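Side-chain contacts in SaTIE-TED (Staphylococcus aureus, PDB 6FX6), which is of unknown function but, as the thioester domain of a wall-anchored staphylococcal surface protein, probably forms an internal thioester for covalent attachment: residues I81-Y86 / D201-V206; I20-K25 / L103-L108. One frame throughout, in Å; residues are numbered along the deposited sequence.

Contact 1 of 2, residues I81-Y86 / D201-V206; sequences ISHFGY and DRITIV
H83 reaches straight at the loop, its imidazole meeting two isoleucines in two different ways. I203 lies over a ring face: its CG2 is 4.2 Å from the centroid of the H83 ring and 28° off the normal, the geometry of a CH-pi contact. I205 arrives at the edge instead, its CD1 close to the ring plane and 3.6 Å from H83 CE1. In the same plane, a water lies 2.7 Å from H83 NE2 and donates to R202 O at 2.9 Å, so the buried nitrogen is tied to the loop backbone.

CG of H83 stands anti to the backbone N (chi1 180°), which directs the imidazole out from the helix. The imidazole turns its CD2 edge onto the face of F84, with H83 CD2 3.6 Å above the centre of the phenyl ring; F84 CZ also touches I203 CD1 at 4.2 Å. On the loop side, R202 NH2 is hydrogen-bonded to Q137 O, and I203 pairs through its backbone with P228.

Helix 72-87 adds M80 against I203 and I87 against I205. Plain packing and one water bridge thus join this helix of the thioester domain to the loop that leads from strand 195-201 of the mixed four-stranded sheet to strand 210-213 of the large antiparallel sheet.

Contact 2 of 2, residues I20-K25 / L103-L108; sequences IVYSAK and LIWELL
Y22 and W105 carry the contact, and it is aromatic in character. The phenol ring and the six-membered ring of the indole have nearly parallel planes, 21° apart, yet their centroids are separated by 5.4 Å: the rings are slid past each other and barely overlap, which excludes a full face-to-face stack. The two side chains cross at about a right angle, although their ring planes are close to parallel. The touching parts are the far ends of both groups. CZ of Y22 lies 4.1 Å from CZ3 of W105, and the phenolic OH of Y22 sits at the same 4.1 Å from W105 CH2. With chi1 at 82°, CG of Y22 falls between its own N and carbonyl carbon, and the ring extends from the strand toward the helix.

Apolar packing widens this core through neighbours. Y112 of strand 111-115 touches both Y22 and W105, and M32 of strand 30-40 touches W105 and I20. These are the two antiparallel neighbours of strand 20-24, so the helix packs on a continuous sheet surface. The sequence ending at W105 reads TQMLIW, which resembles the TQxxIW-type motif of bacterial thioester domains, and helix 94-107 is consistent with the helix that bears it.

The polar atoms of the pair are engaged outside the two segments. Y22 OH is hydrogen-bonded to P50 O and R27 NH1; two partners limit rotation of the hydroxyl, and the arginine would probably polarise it. W105 NE1 makes a weak hydrogen bond to O of C47, which is probably the thioester cysteine given its FCIEP setting.

Contacts 1 and 2 have centres 22 Å apart but meet through consecutive helices, 72-87 and 94-107. I81 CG2 lies 3.7 Å from I104 CG1, a normal packing distance; the 3.3 Å between I81 CD1 and L107 CD1 is tighter than a usual methyl contact and doubtful in detail. Their segments alternate along the chain, interleaving the two contacts. The centre of contact 1 is about 3 Å from that of the chain, against about 20 Å for contact 2. Contact 2 adjoins the probable thioester cysteine C47 through W105. Its Y22 side chain is about 5 Å from an acetate, probably from the crystallisation liquor, and about 11 Å from a zinc ion, too far to bind it.

Contact 1 of 2, residues I81-Y86 / D201-V206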
# COMPACT_ATOMS: atom_id res chain seq x y z
N ILE A 81 -4.63 -1.23 0.58
CA ILE A 81 -5.63 -1.02 -0.47
C ILE A 81 -5.25 0.19 -1.32
O ILE A 81 -5.34 0.13 -2.54
CB ILE A 81 -7.05 -0.87 0.11
CG1 ILE A 81 -7.49 -2.19 0.77
CG2 ILE A 81 -8.04 -0.50 -0.99
CD1 ILE A 81 -8.62 -2.04 1.76
N SER A 82 -4.84 1.28 -0.68
CA SER A 82 -4.38 2.45 -1.41
C SER A 82 -3.19 2.10 -2.30
O SER A 82 -3.20 2.38 -3.50
CB SER A 82 -4.02 3.58 -0.45
OG SER A 82 -3.52 4.72 -1.15
N HIS A 83 -2.19 1.45 -1.71
CA HIS A 83 -0.95 1.13 -2.43
C HIS A 83 -1.16 0.20 -3.62
O HIS A 83 -0.89 0.57 -4.77
CB HIS A 83 0.09 0.54 -1.48
CG HIS A 83 1.38 0.19 -2.14
ND1 HIS A 83 2.33 1.14 -2.48
CD2 HIS A 83 1.87 -1.00 -2.56
CE1 HIS A 83 3.35 0.54 -3.06
NE2 HIS A 83 3.09 -0.76 -3.13
N PHE A 84 -1.64 -1.01 -3.35
CA PHE A 84 -1.81 -2.03 -4.38
C PHE A 84 -3.00 -1.77 -5.30
O PHE A 84 -2.97 -2.15 -6.48
CB PHE A 84 -1.93 -3.42 -3.76
CG PHE A 84 -0.67 -3.88 -3.10
CD1 PHE A 84 0.43 -4.28 -3.86
CD2 PHE A 84 -0.56 -3.93 -1.71
CE1 PHE A 84 1.60 -4.71 -3.26
CE2 PHE A 84 0.61 -4.36 -1.10
CZ PHE A 84 1.70 -4.74 -1.88
N GLY A 85 -4.03 -1.11 -4.78
CA GLY A 85 -5.22 -0.78 -5.55
C GLY A 85 -5.01 0.28 -6.60
O GLY A 85 -5.49 0.15 -7.71
N TYR A 86 -4.28 1.34 -6.25
CA TYR A 86 -4.11 2.43 -7.20
C TYR A 86 -2.68 2.90 -7.40
O TYR A 86 -2.19 2.89 -8.52
CB TYR A 86 -5.04 3.60 -6.87
CG TYR A 86 -5.11 4.57 -8.02
CD1 TYR A 86 -5.86 4.26 -9.16
CD2 TYR A 86 -4.35 5.74 -8.02
CE1 TYR A 86 -5.89 5.12 -10.24
CE2 TYR A 86 -4.37 6.60 -9.11
CZ TYR A 86 -5.15 6.29 -10.21
OH TYR A 86 -5.18 7.13 -11.29
N ASP A 201 12.31 -6.39 0.13
CA ASP A 201 11.11 -5.56 0.32
C ASP A 201 10.06 -5.77 -0.77
O ASP A 201 10.39 -5.79 -1.96
CB ASP A 201 11.47 -4.07 0.32
CG ASP A 201 12.48 -3.70 1.38
OD1 ASP A 201 12.48 -4.32 2.47
OD2 ASP A 201 13.27 -2.78 1.12
N ARG A 202 8.80 -5.87 -0.36
CA ARG A 202 7.68 -5.82 -1.29
C ARG A 202 7.30 -4.38 -1.68
O ARG A 202 6.78 -4.16 -2.76
CB ARG A 202 6.46 -6.52 -0.70
CG ARG A 202 6.59 -8.03 -0.62
CD ARG A 202 5.47 -8.63 0.20
NE ARG A 202 5.50 -10.09 0.18
CZ ARG A 202 4.96 -10.88 -0.76
NH1 ARG A 202 4.32 -10.37 -1.82
NH2 ARG A 202 5.07 -12.20 -0.64
N ILE A 203 7.54 -3.43 -0.78
CA ILE A 203 7.19 -2.02 -0.98
C ILE A 203 8.43 -1.13 -0.80
O ILE A 203 9.11 -1.21 0.23
CB ILE A 203 6.08 -1.57 0.01
CG1 ILE A 203 4.82 -2.42 -0.20
CG2 ILE A 203 5.77 -0.09 -0.16
CD1 ILE A 203 3.71 -2.19 0.81
N THR A 204 8.70 -0.28 -1.78
CA THR A 204 9.86 0.61 -1.77
C THR A 204 9.51 2.11 -1.80
O THR A 204 10.38 2.94 -2.04
CB THR A 204 10.78 0.30 -2.96
OG1 THR A 204 10.07 0.53 -4.18
CG2 THR A 204 11.24 -1.16 -2.91
N ILE A 205 8.23 2.44 -1.59
CA ILE A 205 7.77 3.83 -1.43
C ILE A 205 7.10 3.94 -0.06
O ILE A 205 5.93 4.29 0.06
CB ILE A 205 6.84 4.32 -2.58
CG1 ILE A 205 5.76 3.28 -2.91
CG2 ILE A 205 7.65 4.66 -3.82
CD1 ILE A 205 4.57 3.87 -3.65
N VAL A 206 7.89 3.64 0.96
CA VAL A 206 7.42 3.60 2.33
C VAL A 206 7.38 5.02 2.89
O VAL A 206 8.22 5.86 2.55
CB VAL A 206 8.32 2.68 3.20
CG1 VAL A 206 7.88 2.69 4.66
CG2 VAL A 206 8.29 1.26 2.65
O HOH W 1 4.85 -2.52 -4.15

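Contact 2 of 2, residues I20-K25 / L103-L108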
# COMPACT_ATOMS: atom_id res chain seq x y z
N ILE A 20 -22.64 5.15 -8.24
CA ILE A 20 -23.25 4.29 -7.21
C ILE A 20 -24.43 4.97 -6.53
O ILE A 20 -24.56 6.20 -6.54
CB ILE A 20 -22.25 3.91 -6.10
CG1 ILE A 20 -21.56 5.15 -5.52
CG2 ILE A 20 -21.22 2.92 -6.62
CD1 ILE A 20 -20.65 4.87 -4.34
N VAL A 21 -25.30 4.15 -5.96
CA VAL A 21 -26.26 4.59 -4.96
C VAL A 21 -25.85 3.86 -3.68
O VAL A 21 -25.90 2.63 -3.63
CB VAL A 21 -27.71 4.24 -5.35
CG1 VAL A 21 -28.68 4.64 -4.24
CG2 VAL A 21 -28.08 4.92 -6.67
N TYR A 22 -25.45 4.62 -2.66
CA TYR A 22 -24.90 4.03 -1.44
C TYR A 22 -25.39 4.70 -0.17
O TYR A 22 -25.91 5.82 -0.19
CB TYR A 22 -23.37 4.05 -1.48
CG TYR A 22 -22.73 5.37 -1.08
CD1 TYR A 22 -22.72 6.45 -1.96
CD2 TYR A 22 -22.12 5.52 0.16
CE1 TYR A 22 -22.13 7.66 -1.60
CE2 TYR A 22 -21.52 6.71 0.53
CZ TYR A 22 -21.52 7.78 -0.36
OH TYR A 22 -20.92 8.97 0.01
N SER A 23 -25.21 3.98 0.94
CA SER A 23 -25.50 4.47 2.28
C SER A 23 -24.26 4.30 3.17
O SER A 23 -23.51 3.34 3.02
CB SER A 23 -26.69 3.72 2.88
OG SER A 23 -27.86 3.98 2.14
N ALA A 24 -24.06 5.26 4.06
CA ALA A 24 -22.94 5.26 4.99
C ALA A 24 -23.25 6.22 6.13
O ALA A 24 -23.33 7.42 5.91
CB ALA A 24 -21.66 5.67 4.28
N LYS A 25 -23.46 5.68 7.34
CA LYS A 25 -23.88 6.47 8.51
C LYS A 25 -25.23 7.18 8.23
O LYS A 25 -26.13 6.55 7.68
CB LYS A 25 -22.77 7.44 8.96
CG LYS A 25 -21.47 6.79 9.38
CD LYS A 25 -20.77 7.67 10.42
CE LYS A 25 -19.30 7.34 10.58
NZ LYS A 25 -18.69 8.28 11.56
N LEU A 103 -13.53 0.36 -2.22
CA LEU A 103 -13.06 -0.72 -1.34
C LEU A 103 -12.61 -0.19 0.03
O LEU A 103 -12.90 -0.81 1.05
CB LEU A 103 -11.93 -1.51 -2.00
CG LEU A 103 -11.42 -2.75 -1.24
CD1 LEU A 103 -12.56 -3.66 -0.81
CD2 LEU A 103 -10.42 -3.52 -2.10
N ILE A 104 -11.90 0.93 0.02
CA ILE A 104 -11.56 1.66 1.25
C ILE A 104 -12.83 1.98 2.03
O ILE A 104 -12.89 1.75 3.24
CB ILE A 104 -10.76 2.96 0.94
CG1 ILE A 104 -9.32 2.61 0.57
CG2 ILE A 104 -10.77 3.93 2.13
CD1 ILE A 104 -8.57 3.71 -0.14
N TRP A 105 -13.84 2.49 1.33
CA TRP A 105 -15.12 2.82 1.97
C TRP A 105 -15.90 1.62 2.50
O TRP A 105 -16.64 1.77 3.46
CB TRP A 105 -16.02 3.62 1.02
CG TRP A 105 -15.69 5.08 0.89
CD1 TRP A 105 -14.79 5.81 1.61
CD2 TRP A 105 -16.33 6.00 0.01
NE1 TRP A 105 -14.80 7.12 1.21
CE2 TRP A 105 -15.74 7.26 0.22
CE3 TRP A 105 -17.34 5.87 -0.96
CZ2 TRP A 105 -16.13 8.40 -0.49
CZ3 TRP A 105 -17.72 7.00 -1.67
CH2 TRP A 105 -17.11 8.25 -1.44
N GLU A 106 -15.75 0.44 1.89
CA GLU A 106 -16.35 -0.79 2.44
C GLU A 106 -15.85 -1.10 3.85
O GLU A 106 -16.62 -1.56 4.69
CB GLU A 106 -16.10 -2.01 1.55
CG GLU A 106 -16.93 -2.02 0.27
CD GLU A 106 -17.30 -3.42 -0.22
OE1 GLU A 106 -17.70 -4.26 0.61
OE2 GLU A 106 -17.23 -3.66 -1.45
N LEU A 107 -14.56 -0.83 4.10
CA LEU A 107 -13.98 -1.03 5.43
C LEU A 107 -14.41 0.01 6.46
O LEU A 107 -14.29 -0.23 7.66
CB LEU A 107 -12.45 -1.06 5.36
CG LEU A 107 -11.81 -2.26 4.67
CD1 LEU A 107 -10.31 -2.06 4.63
CD2 LEU A 107 -12.18 -3.57 5.37
N LEU A 108 -14.87 1.17 6.00
CA LEU A 108 -15.33 2.25 6.86
C LEU A 108 -16.86 2.40 6.91
O LEU A 108 -17.37 3.47 7.26
CB LEU A 108 -14.68 3.56 6.41
CG LEU A 108 -13.15 3.53 6.31
CD1 LEU A 108 -12.63 4.83 5.71
CD2 LEU A 108 -12.53 3.28 7.67